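Local coordinates for protein 2-hydroxyisobutanoyl-CoA mutase large subunit (Aquincola tertiaricarbonis, PDB 4R3U) that catalyses, together with a small cobalamin-binding subunit, the reversible isomerization of 2-hydroxyisobutyryl-CoA to (S)-3-hydroxybutyryl-CoA, at residues L213-I226 / T446-I459. Sequence-based numbering, arbitrary orientation.
Sequences LKEYMAQKEYIYPI and TIKLIEQGWFQKQI
Met217 reaches out from helix 213-219 and sets its methyl over one face of the Phe455 ring, CE lying 3.5 Å from the ring centroid and 4° off the normal, a CH-pi contact backed by a Met-aromatic one through SD. Its chain runs extended beyond CG (chi2 -164°), which carries the methyl to the ring; Trp454 CE3 covers the opposite face. Beside this pair Ile450 is a knob in a hole formed by Leu213, Tyr216, Met217 and Ile226. Its CG2 sits between Tyr216 CB (3.6 Å) and Ile226 CD1 (3.7 Å), while its CD1 turns to Leu213 CD2. Ile226 CG2 then meets Ile447 CG2 at 3.8 Å. No hydrogen bond crosses the interface. Gln456, bent at chi2 (88°), brings NE2 to Ile450 O at 3.0 Å, on a lone pair in the carbonyl plane; that oxygen also accepts from Gly453 N in the Schellman motif joining helices 446-451 and 454-472. Tyr216 is held by its OH on Tyr224 O, with Ile226 CG1 over one ring face. Beyond, Ala218 O hydrogen-bonds cobalamin, and Gln219 touches the acyl-CoA. Helix 213-219, following strand 206-208 of the TIM barrel, packs against both those helices, with helices 255-259 and 264-283 alongside.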
ATOM      1  N   LEU A 213      30.767 -13.602   0.749  1.00 22.01           N
ATOM      2  CA  LEU A 213      31.335 -12.324   0.314  1.00 21.11           C
ATOM      3  C   LEU A 213      30.554 -11.126   0.867  1.00 27.73           C
ATOM      4  O   LEU A 213      31.157 -10.171   1.380  1.00 29.94           O
ATOM      5  CB  LEU A 213      31.555 -12.294  -1.223  1.00 20.24           C
ATOM      6  CG  LEU A 213      32.521 -13.413  -1.789  1.00 22.99           C
ATOM      7  CD1 LEU A 213      32.513 -13.471  -3.286  1.00 23.10           C
ATOM      8  CD2 LEU A 213      33.934 -13.271  -1.289  1.00 20.78           C
ATOM      9  N   LYS A 214      29.225 -11.255   0.920  1.00 23.11           N
ATOM     10  CA  LYS A 214      28.360 -10.213   1.441  1.00 22.50           C
ATOM     11  C   LYS A 214      28.432 -10.121   2.957  1.00 28.18           C
ATOM     12  O   LYS A 214      28.023  -9.116   3.520  1.00 28.20           O
ATOM     13  CB  LYS A 214      26.916 -10.386   0.914  1.00 24.72           C
ATOM     14  CG  LYS A 214      26.164 -11.601   1.418  1.00 21.03           C
ATOM     15  CD  LYS A 214      25.295 -11.318   2.628  1.00 12.27           C
ATOM     16  CE  LYS A 214      24.362 -12.484   2.862  1.00 22.47           C
ATOM     17  NZ  LYS A 214      25.044 -13.696   3.428  1.00 14.37           N
ATOM     18  N   GLU A 215      28.931 -11.184   3.624  1.00 26.18           N
ATOM     19  CA  GLU A 215      29.125 -11.239   5.083  1.00 24.65           C
ATOM     20  C   GLU A 215      30.305 -10.352   5.462  1.00 28.14           C
ATOM     21  O   GLU A 215      30.198  -9.570   6.399  1.00 27.79           O
ATOM     22  CB  GLU A 215      29.350 -12.686   5.546  1.00 25.52           C
ATOM     23  CG  GLU A 215      28.088 -13.559   5.479  1.00 26.70           C
ATOM     24  CD  GLU A 215      26.910 -13.037   6.275  1.00 24.92           C
ATOM     25  OE1 GLU A 215      27.142 -12.405   7.324  1.00 28.46           O
ATOM     26  OE2 GLU A 215      25.762 -13.165   5.803  1.00 36.78           O
ATOM     27  N   TYR A 216      31.406 -10.421   4.682  1.00 24.16           N
ATOM     28  CA  TYR A 216      32.577  -9.559   4.905  1.00 24.04           C
ATOM     29  C   TYR A 216      32.230  -8.098   4.604  1.00 28.09           C
ATOM     30  O   TYR A 216      32.643  -7.188   5.322  1.00 28.89           O
ATOM     31  CB  TYR A 216      33.782 -10.024   4.065  1.00 24.81           C
ATOM     32  CG  TYR A 216      34.256 -11.415   4.419  1.00 25.00           C
ATOM     33  CD1 TYR A 216      34.856 -11.680   5.648  1.00 26.31           C
ATOM     34  CD2 TYR A 216      34.122 -12.467   3.520  1.00 25.45           C
ATOM     35  CE1 TYR A 216      35.270 -12.971   5.989  1.00 28.13           C
ATOM     36  CE2 TYR A 216      34.544 -13.759   3.845  1.00 26.44           C
ATOM     37  CZ  TYR A 216      35.106 -14.010   5.085  1.00 31.07           C
ATOM     38  OH  TYR A 216      35.506 -15.286   5.413  1.00 26.66           O
ATOM     39  N   MET A 217      31.444  -7.903   3.545  1.00 23.65           N
ATOM     40  CA  MET A 217      30.976  -6.630   3.037  1.00 20.97           C
ATOM     41  C   MET A 217      29.924  -5.998   3.977  1.00 24.73           C
ATOM     42  O   MET A 217      29.993  -4.792   4.257  1.00 25.94           O
ATOM     43  CB  MET A 217      30.295  -6.875   1.673  1.00 21.62           C
ATOM     44  CG  MET A 217      31.201  -6.950   0.500  1.00 24.29           C
ATOM     45  SD  MET A 217      30.178  -6.761  -0.990  1.00 26.91           S
ATOM     46  CE  MET A 217      31.358  -7.238  -2.215  1.00 25.58           C
ATOM     47  N   ALA A 218      28.913  -6.783   4.396  1.00 19.51           N
ATOM     48  CA  ALA A 218      27.767  -6.240   5.128  1.00 19.32           C
ATOM     49  C   ALA A 218      27.173  -6.992   6.311  1.00 22.45           C
ATOM     50  O   ALA A 218      26.884  -6.338   7.288  1.00 20.68           O
ATOM     51  CB  ALA A 218      26.655  -5.877   4.145  1.00 19.62           C
ATOM     52  N   GLN A 219      26.846  -8.296   6.201  1.00 20.91           N
ATOM     53  CA  GLN A 219      26.130  -8.943   7.306  1.00 20.72           C
ATOM     54  C   GLN A 219      26.950  -9.317   8.559  1.00 25.70           C
ATOM     55  O   GLN A 219      26.401  -9.416   9.665  1.00 23.18           O
ATOM     56  CB  GLN A 219      25.150 -10.017   6.824  1.00 21.57           C
ATOM     57  CG  GLN A 219      24.338 -10.624   7.974  1.00 19.12           C
ATOM     58  CD  GLN A 219      23.105 -11.318   7.541  1.00 27.31           C
ATOM     59  OE1 GLN A 219      22.030 -10.969   7.994  1.00 22.00           O
ATOM     60  NE2 GLN A 219      23.235 -12.322   6.665  1.00 17.11           N
ATOM     61  N   LYS A 220      28.279  -9.437   8.380  1.00 24.57           N
ATOM     62  CA  LYS A 220      29.273  -9.665   9.433  1.00 23.46           C
ATOM     63  C   LYS A 220      29.217 -11.031  10.175  1.00 26.18           C
ATOM     64  O   LYS A 220      29.643 -11.145  11.335  1.00 25.03           O
ATOM     65  CB  LYS A 220      29.354  -8.443  10.366  1.00 24.28           C
ATOM     66  CG  LYS A 220      29.387  -7.096   9.643  1.00 29.35           C
ATOM     67  CD  LYS A 220      30.642  -6.884   8.794  1.00 29.35           C
ATOM     68  CE  LYS A 220      30.633  -5.561   8.094  1.00 30.91           C
ATOM     69  NZ  LYS A 220      31.551  -4.607   8.746  1.00 42.78           N
ATOM     70  N   GLU A 221      28.751 -12.075   9.465  1.00 22.33           N
ATOM     71  CA  GLU A 221      28.728 -13.440   9.992  1.00 22.93           C
ATOM     72  C   GLU A 221      29.834 -14.204   9.295  1.00 29.84           C
ATOM     73  O   GLU A 221      29.723 -14.517   8.122  1.00 31.58           O
ATOM     74  CB  GLU A 221      27.368 -14.130   9.767  1.00 23.19           C
ATOM     75  CG  GLU A 221      26.182 -13.340  10.295  1.00 26.20           C
ATOM     76  CD  GLU A 221      24.827 -13.848   9.870  1.00 34.30           C
ATOM     77  OE1 GLU A 221      24.764 -14.871   9.150  1.00 18.22           O
ATOM     78  OE2 GLU A 221      23.819 -13.203  10.238  1.00 33.23           O
ATOM     79  N   TYR A 222      30.934 -14.435   9.985  1.00 27.15           N
ATOM     80  CA  TYR A 222      32.080 -15.153   9.422  1.00 27.00           C
ATOM     81  C   TYR A 222      32.801 -15.956  10.488  1.00 31.96           C
ATOM     82  O   TYR A 222      32.712 -15.638  11.678  1.00 32.78           O
ATOM     83  CB  TYR A 222      33.049 -14.208   8.682  1.00 27.50           C
ATOM     84  CG  TYR A 222      33.226 -12.837   9.291  1.00 27.59           C
ATOM     85  CD1 TYR A 222      33.760 -12.682  10.569  1.00 30.19           C
ATOM     86  CD2 TYR A 222      32.882 -11.690   8.585  1.00 27.40           C
ATOM     87  CE1 TYR A 222      33.934 -11.420  11.134  1.00 30.06           C
ATOM     88  CE2 TYR A 222      33.044 -10.423   9.143  1.00 28.80           C
ATOM     89  CZ  TYR A 222      33.589 -10.291  10.410  1.00 34.54           C
ATOM     90  OH  TYR A 222      33.762  -9.047  10.970  1.00 33.67           O
ATOM     91  N   ILE A 223      33.480 -17.020  10.068  1.00 27.85           N
ATOM     92  CA  ILE A 223      34.222 -17.898  10.957  1.00 26.89           C
ATOM     93  C   ILE A 223      35.690 -17.902  10.530  1.00 32.34           C
ATOM     94  O   ILE A 223      36.554 -17.526  11.298  1.00 34.84           O
ATOM     95  CB  ILE A 223      33.602 -19.342  11.014  1.00 29.22           C
ATOM     96  CG1 ILE A 223      32.092 -19.322  11.370  1.00 28.57           C
ATOM     97  CG2 ILE A 223      34.374 -20.216  12.010  1.00 29.35           C
ATOM     98  CD1 ILE A 223      31.289 -20.609  11.124  1.00 24.76           C
ATOM     99  N   TYR A 224      35.953 -18.301   9.294  1.00 28.29           N
ATOM    100  CA  TYR A 224      37.283 -18.475   8.720  1.00 28.44           C
ATOM    101  C   TYR A 224      37.675 -17.329   7.816  1.00 34.72           C
ATOM    102  O   TYR A 224      36.788 -16.577   7.380  1.00 35.25           O
ATOM    103  CB  TYR A 224      37.298 -19.788   7.894  1.00 28.09           C
ATOM    104  CG  TYR A 224      36.700 -20.955   8.648  1.00 26.00           C
ATOM    105  CD1 TYR A 224      37.349 -21.500   9.761  1.00 27.02           C
ATOM    106  CD2 TYR A 224      35.447 -21.471   8.298  1.00 23.89           C
ATOM    107  CE1 TYR A 224      36.786 -22.549  10.483  1.00 26.67           C
ATOM    108  CE2 TYR A 224      34.875 -22.524   9.015  1.00 24.03           C
ATOM    109  CZ  TYR A 224      35.557 -23.063  10.102  1.00 33.29           C
ATOM    110  OH  TYR A 224      35.018 -24.099  10.823  1.00 34.51           O
ATOM    111  N   PRO A 225      38.977 -17.239   7.443  1.00 32.08           N
ATOM    112  CA  PRO A 225      39.394 -16.212   6.472  1.00 32.52           C
ATOM    113  C   PRO A 225      38.683 -16.400   5.120  1.00 36.91           C
ATOM    114  O   PRO A 225      38.142 -17.482   4.843  1.00 38.25           O
ATOM    115  CB  PRO A 225      40.913 -16.455   6.343  1.00 36.00           C
ATOM    116  CG  PRO A 225      41.306 -17.254   7.541  1.00 39.37           C
ATOM    117  CD  PRO A 225      40.122 -18.091   7.844  1.00 34.24           C
ATOM    118  N   ILE A 226      38.664 -15.352   4.296  1.00 31.88           N
ATOM    119  CA  ILE A 226      37.985 -15.295   2.991  1.00 30.41           C
ATOM    120  C   ILE A 226      38.178 -16.532   2.097  1.00 37.16           C
ATOM    121  O   ILE A 226      37.178 -17.142   1.697  1.00 38.43           O
ATOM    122  CB  ILE A 226      38.303 -13.970   2.246  1.00 32.78           C
ATOM    123  CG1 ILE A 226      38.131 -12.738   3.179  1.00 31.24           C
ATOM    124  CG2 ILE A 226      37.446 -13.861   0.987  1.00 35.50           C
ATOM    125  CD1 ILE A 226      38.449 -11.442   2.590  1.00 34.48           C
ATOM    126  N   THR A 446      37.136  -8.456  -6.346  1.00 36.14           N
ATOM    127  CA  THR A 446      36.264  -8.413  -5.187  1.00 34.86           C
ATOM    128  C   THR A 446      37.019  -8.647  -3.912  1.00 40.13           C
ATOM    129  O   THR A 446      36.994  -7.779  -3.048  1.00 40.85           O
ATOM    130  CB  THR A 446      35.071  -9.353  -5.414  1.00 35.53           C
ATOM    131  OG1 THR A 446      34.336  -8.911  -6.548  1.00 33.36           O
ATOM    132  CG2 THR A 446      34.172  -9.460  -4.240  1.00 29.45           C
ATOM    133  N   ILE A 447      37.685  -9.811  -3.792  1.00 37.33           N
ATOM    134  CA  ILE A 447      38.442 -10.225  -2.605  1.00 36.54           C
ATOM    135  C   ILE A 447      39.448  -9.193  -2.143  1.00 41.21           C
ATOM    136  O   ILE A 447      39.419  -8.827  -0.966  1.00 41.63           O
ATOM    137  CB  ILE A 447      38.953 -11.690  -2.667  1.00 39.51           C
ATOM    138  CG1 ILE A 447      37.737 -12.643  -2.774  1.00 38.73           C
ATOM    139  CG2 ILE A 447      39.812 -12.028  -1.431  1.00 39.04           C
ATOM    140  CD1 ILE A 447      38.045 -14.054  -2.915  1.00 43.68           C
ATOM    141  N   LYS A 448      40.248  -8.644  -3.072  1.00 38.75           N
ATOM    142  CA  LYS A 448      41.238  -7.601  -2.765  1.00 39.45           C
ATOM    143  C   LYS A 448      40.591  -6.323  -2.222  1.00 42.27           C
ATOM    144  O   LYS A 448      41.075  -5.772  -1.234  1.00 42.60           O
ATOM    145  CB  LYS A 448      42.138  -7.281  -3.979  1.00 43.55           C
ATOM    146  CG  LYS A 448      42.913  -8.482  -4.540  1.00 70.08           C
ATOM    147  CD  LYS A 448      43.881  -9.247  -3.568  1.00 77.60           C
ATOM    148  CE  LYS A 448      43.395 -10.633  -3.111  1.00 74.48           C
ATOM    149  NZ  LYS A 448      42.839 -11.508  -4.204  1.00 69.55           N
ATOM    150  N   LEU A 449      39.470  -5.895  -2.840  1.00 37.07           N
ATOM    151  CA  LEU A 449      38.703  -4.716  -2.448  1.00 35.53           C
ATOM    152  C   LEU A 449      38.001  -4.919  -1.117  1.00 36.69           C
ATOM    153  O   LEU A 449      37.840  -3.948  -0.379  1.00 37.23           O
ATOM    154  CB  LEU A 449      37.718  -4.315  -3.558  1.00 35.50           C
ATOM    155  CG  LEU A 449      38.170  -3.265  -4.590  1.00 40.69           C
ATOM    156  CD1 LEU A 449      39.631  -3.407  -4.940  1.00 42.12           C
ATOM    157  CD2 LEU A 449      37.333  -3.355  -5.850  1.00 39.76           C
ATOM    158  N   ILE A 450      37.610  -6.172  -0.797  1.00 31.79           N
ATOM    159  CA  ILE A 450      37.015  -6.557   0.491  1.00 31.27           C
ATOM    160  C   ILE A 450      38.134  -6.448   1.523  1.00 39.03           C
ATOM    161  O   ILE A 450      37.930  -5.852   2.580  1.00 39.24           O
ATOM    162  CB  ILE A 450      36.357  -7.979   0.457  1.00 32.92           C
ATOM    163  CG1 ILE A 450      35.001  -7.954  -0.298  1.00 31.67           C
ATOM    164  CG2 ILE A 450      36.201  -8.566   1.864  1.00 30.62           C
ATOM    165  CD1 ILE A 450      34.329  -9.352  -0.542  1.00 35.23           C
ATOM    166  N   GLU A 451      39.344  -6.946   1.176  1.00 38.09           N
ATOM    167  CA  GLU A 451      40.530  -6.848   2.035  1.00 38.83           C
ATOM    168  C   GLU A 451      40.966  -5.380   2.260  1.00 43.02           C
ATOM    169  O   GLU A 451      41.511  -5.067   3.317  1.00 44.25           O
ATOM    170  CB  GLU A 451      41.685  -7.682   1.471  1.00 41.13           C
ATOM    171  CG  GLU A 451      41.490  -9.185   1.596  1.00 50.26           C
ATOM    172  CD  GLU A 451      42.458 -10.057   0.808  1.00 67.21           C
ATOM    173  OE1 GLU A 451      43.304  -9.509   0.060  1.00 58.77           O
ATOM    174  OE2 GLU A 451      42.354 -11.300   0.931  1.00 56.92           O
ATOM    175  N   GLN A 452      40.724  -4.488   1.275  1.00 37.85           N
ATOM    176  CA  GLN A 452      41.062  -3.053   1.372  1.00 37.51           C
ATOM    177  C   GLN A 452      39.913  -2.271   2.084  1.00 40.75           C
ATOM    178  O   GLN A 452      40.069  -1.078   2.362  1.00 40.41           O
ATOM    179  CB  GLN A 452      41.309  -2.448  -0.035  1.00 38.59           C
ATOM    180  CG  GLN A 452      42.597  -2.893  -0.762  1.00 56.76           C
ATOM    181  CD  GLN A 452      42.635  -2.496  -2.247  1.00 78.35           C
ATOM    182  OE1 GLN A 452      42.037  -1.495  -2.678  1.00 75.43           O
ATOM    183  NE2 GLN A 452      43.345  -3.267  -3.076  1.00 62.92           N
ATOM    184  N   GLY A 453      38.768  -2.938   2.303  1.00 35.59           N
ATOM    185  CA  GLY A 453      37.564  -2.369   2.899  1.00 34.70           C
ATOM    186  C   GLY A 453      36.868  -1.344   2.023  1.00 40.79           C
ATOM    187  O   GLY A 453      36.158  -0.474   2.534  1.00 40.67           O
ATOM    188  N   TRP A 454      37.071  -1.447   0.697  1.00 38.36           N
ATOM    189  CA  TRP A 454      36.558  -0.538  -0.322  1.00 39.26           C
ATOM    190  C   TRP A 454      35.023  -0.505  -0.437  1.00 40.02           C
ATOM    191  O   TRP A 454      34.441   0.584  -0.549  1.00 40.05           O
ATOM    192  CB  TRP A 454      37.218  -0.865  -1.672  1.00 39.92           C
ATOM    193  CG  TRP A 454      36.857   0.043  -2.819  1.00 42.40           C
ATOM    194  CD1 TRP A 454      37.482   1.201  -3.181  1.00 46.37           C
ATOM    195  CD2 TRP A 454      35.856  -0.204  -3.822  1.00 42.32           C
ATOM    196  NE1 TRP A 454      36.927   1.695  -4.341  1.00 46.39           N
ATOM    197  CE2 TRP A 454      35.932   0.851  -4.756  1.00 47.24           C
ATOM    198  CE3 TRP A 454      34.911  -1.226  -4.025  1.00 43.11           C
ATOM    199  CZ2 TRP A 454      35.108   0.909  -5.880  1.00 47.23           C
ATOM    200  CZ3 TRP A 454      34.075  -1.157  -5.126  1.00 45.00           C
ATOM    201  CH2 TRP A 454      34.188  -0.108  -6.050  1.00 46.74           C
ATOM    202  N   PHE A 455      34.385  -1.684  -0.455  1.00 33.19           N
ATOM    203  CA  PHE A 455      32.936  -1.834  -0.562  1.00 31.42           C
ATOM    204  C   PHE A 455      32.287  -1.246   0.651  1.00 34.09           C
ATOM    205  O   PHE A 455      31.381  -0.430   0.525  1.00 34.19           O
ATOM    206  CB  PHE A 455      32.547  -3.328  -0.685  1.00 32.63           C
ATOM    207  CG  PHE A 455      32.981  -3.976  -1.983  1.00 34.91           C
ATOM    208  CD1 PHE A 455      32.269  -3.758  -3.165  1.00 37.26           C
ATOM    209  CD2 PHE A 455      34.103  -4.796  -2.030  1.00 35.86           C
ATOM    210  CE1 PHE A 455      32.676  -4.347  -4.364  1.00 38.17           C
ATOM    211  CE2 PHE A 455      34.475  -5.420  -3.219  1.00 39.06           C
ATOM    212  CZ  PHE A 455      33.764  -5.189  -4.380  1.00 37.43           C
ATOM    213  N   GLN A 456      32.775  -1.667   1.825  1.00 30.39           N
ATOM    214  CA  GLN A 456      32.350  -1.294   3.174  1.00 29.12           C
ATOM    215  C   GLN A 456      32.465   0.232   3.382  1.00 35.57           C
ATOM    216  O   GLN A 456      31.582   0.812   4.007  1.00 37.19           O
ATOM    217  CB  GLN A 456      33.162  -2.069   4.254  1.00 29.73           C
ATOM    218  CG  GLN A 456      33.267  -3.619   4.057  1.00 48.56           C
ATOM    219  CD  GLN A 456      34.428  -4.166   3.187  1.00 49.58           C
ATOM    220  OE1 GLN A 456      34.487  -4.002   1.954  1.00 32.92           O
ATOM    221  NE2 GLN A 456      35.336  -4.931   3.803  1.00 37.10           N
ATOM    222  N   LYS A 457      33.511   0.883   2.836  1.00 32.69           N
ATOM    223  CA  LYS A 457      33.687   2.328   2.992  1.00 33.59           C
ATOM    224  C   LYS A 457      32.651   3.080   2.177  1.00 37.33           C
ATOM    225  O   LYS A 457      32.149   4.113   2.626  1.00 37.97           O
ATOM    226  CB  LYS A 457      35.117   2.782   2.676  1.00 37.14           C
ATOM    227  CG  LYS A 457      36.079   2.545   3.840  1.00 69.25           C
ATOM    228  CD  LYS A 457      37.565   2.604   3.413  1.00 86.68           C
ATOM    229  CE  LYS A 457      38.509   2.223   4.530  1.00 99.29           C
ATOM    230  NZ  LYS A 457      39.900   2.038   4.035  1.00108.90           N
ATOM    231  N   GLN A 458      32.284   2.527   1.010  1.00 31.19           N
ATOM    232  CA  GLN A 458      31.278   3.131   0.162  1.00 30.26           C
ATOM    233  C   GLN A 458      29.900   3.038   0.785  1.00 32.51           C
ATOM    234  O   GLN A 458      29.169   4.032   0.789  1.00 33.21           O
ATOM    235  CB  GLN A 458      31.306   2.511  -1.218  1.00 31.79           C
ATOM    236  CG  GLN A 458      32.261   3.200  -2.176  1.00 35.73           C
ATOM    237  CD  GLN A 458      32.087   2.559  -3.515  1.00 69.44           C
ATOM    238  OE1 GLN A 458      31.168   2.885  -4.298  1.00 67.64           O
ATOM    239  NE2 GLN A 458      32.878   1.526  -3.727  1.00 65.62           N
ATOM    240  N   ILE A 459      29.565   1.858   1.349  1.00 27.92           N
ATOM    241  CA  ILE A 459      28.310   1.588   2.057  1.00 25.82           C
ATOM    242  C   ILE A 459      28.191   2.580   3.243  1.00 29.07           C
ATOM    243  O   ILE A 459      27.170   3.260   3.381  1.00 27.58           O
ATOM    244  CB  ILE A 459      28.246   0.108   2.529  1.00 27.56           C
ATOM    245  CG1 ILE A 459      28.247  -0.871   1.333  1.00 27.98           C
ATOM    246  CG2 ILE A 459      27.018  -0.122   3.392  1.00 26.82           C
ATOM    247  CD1 ILE A 459      28.545  -2.391   1.666  1.00 22.01           C
TER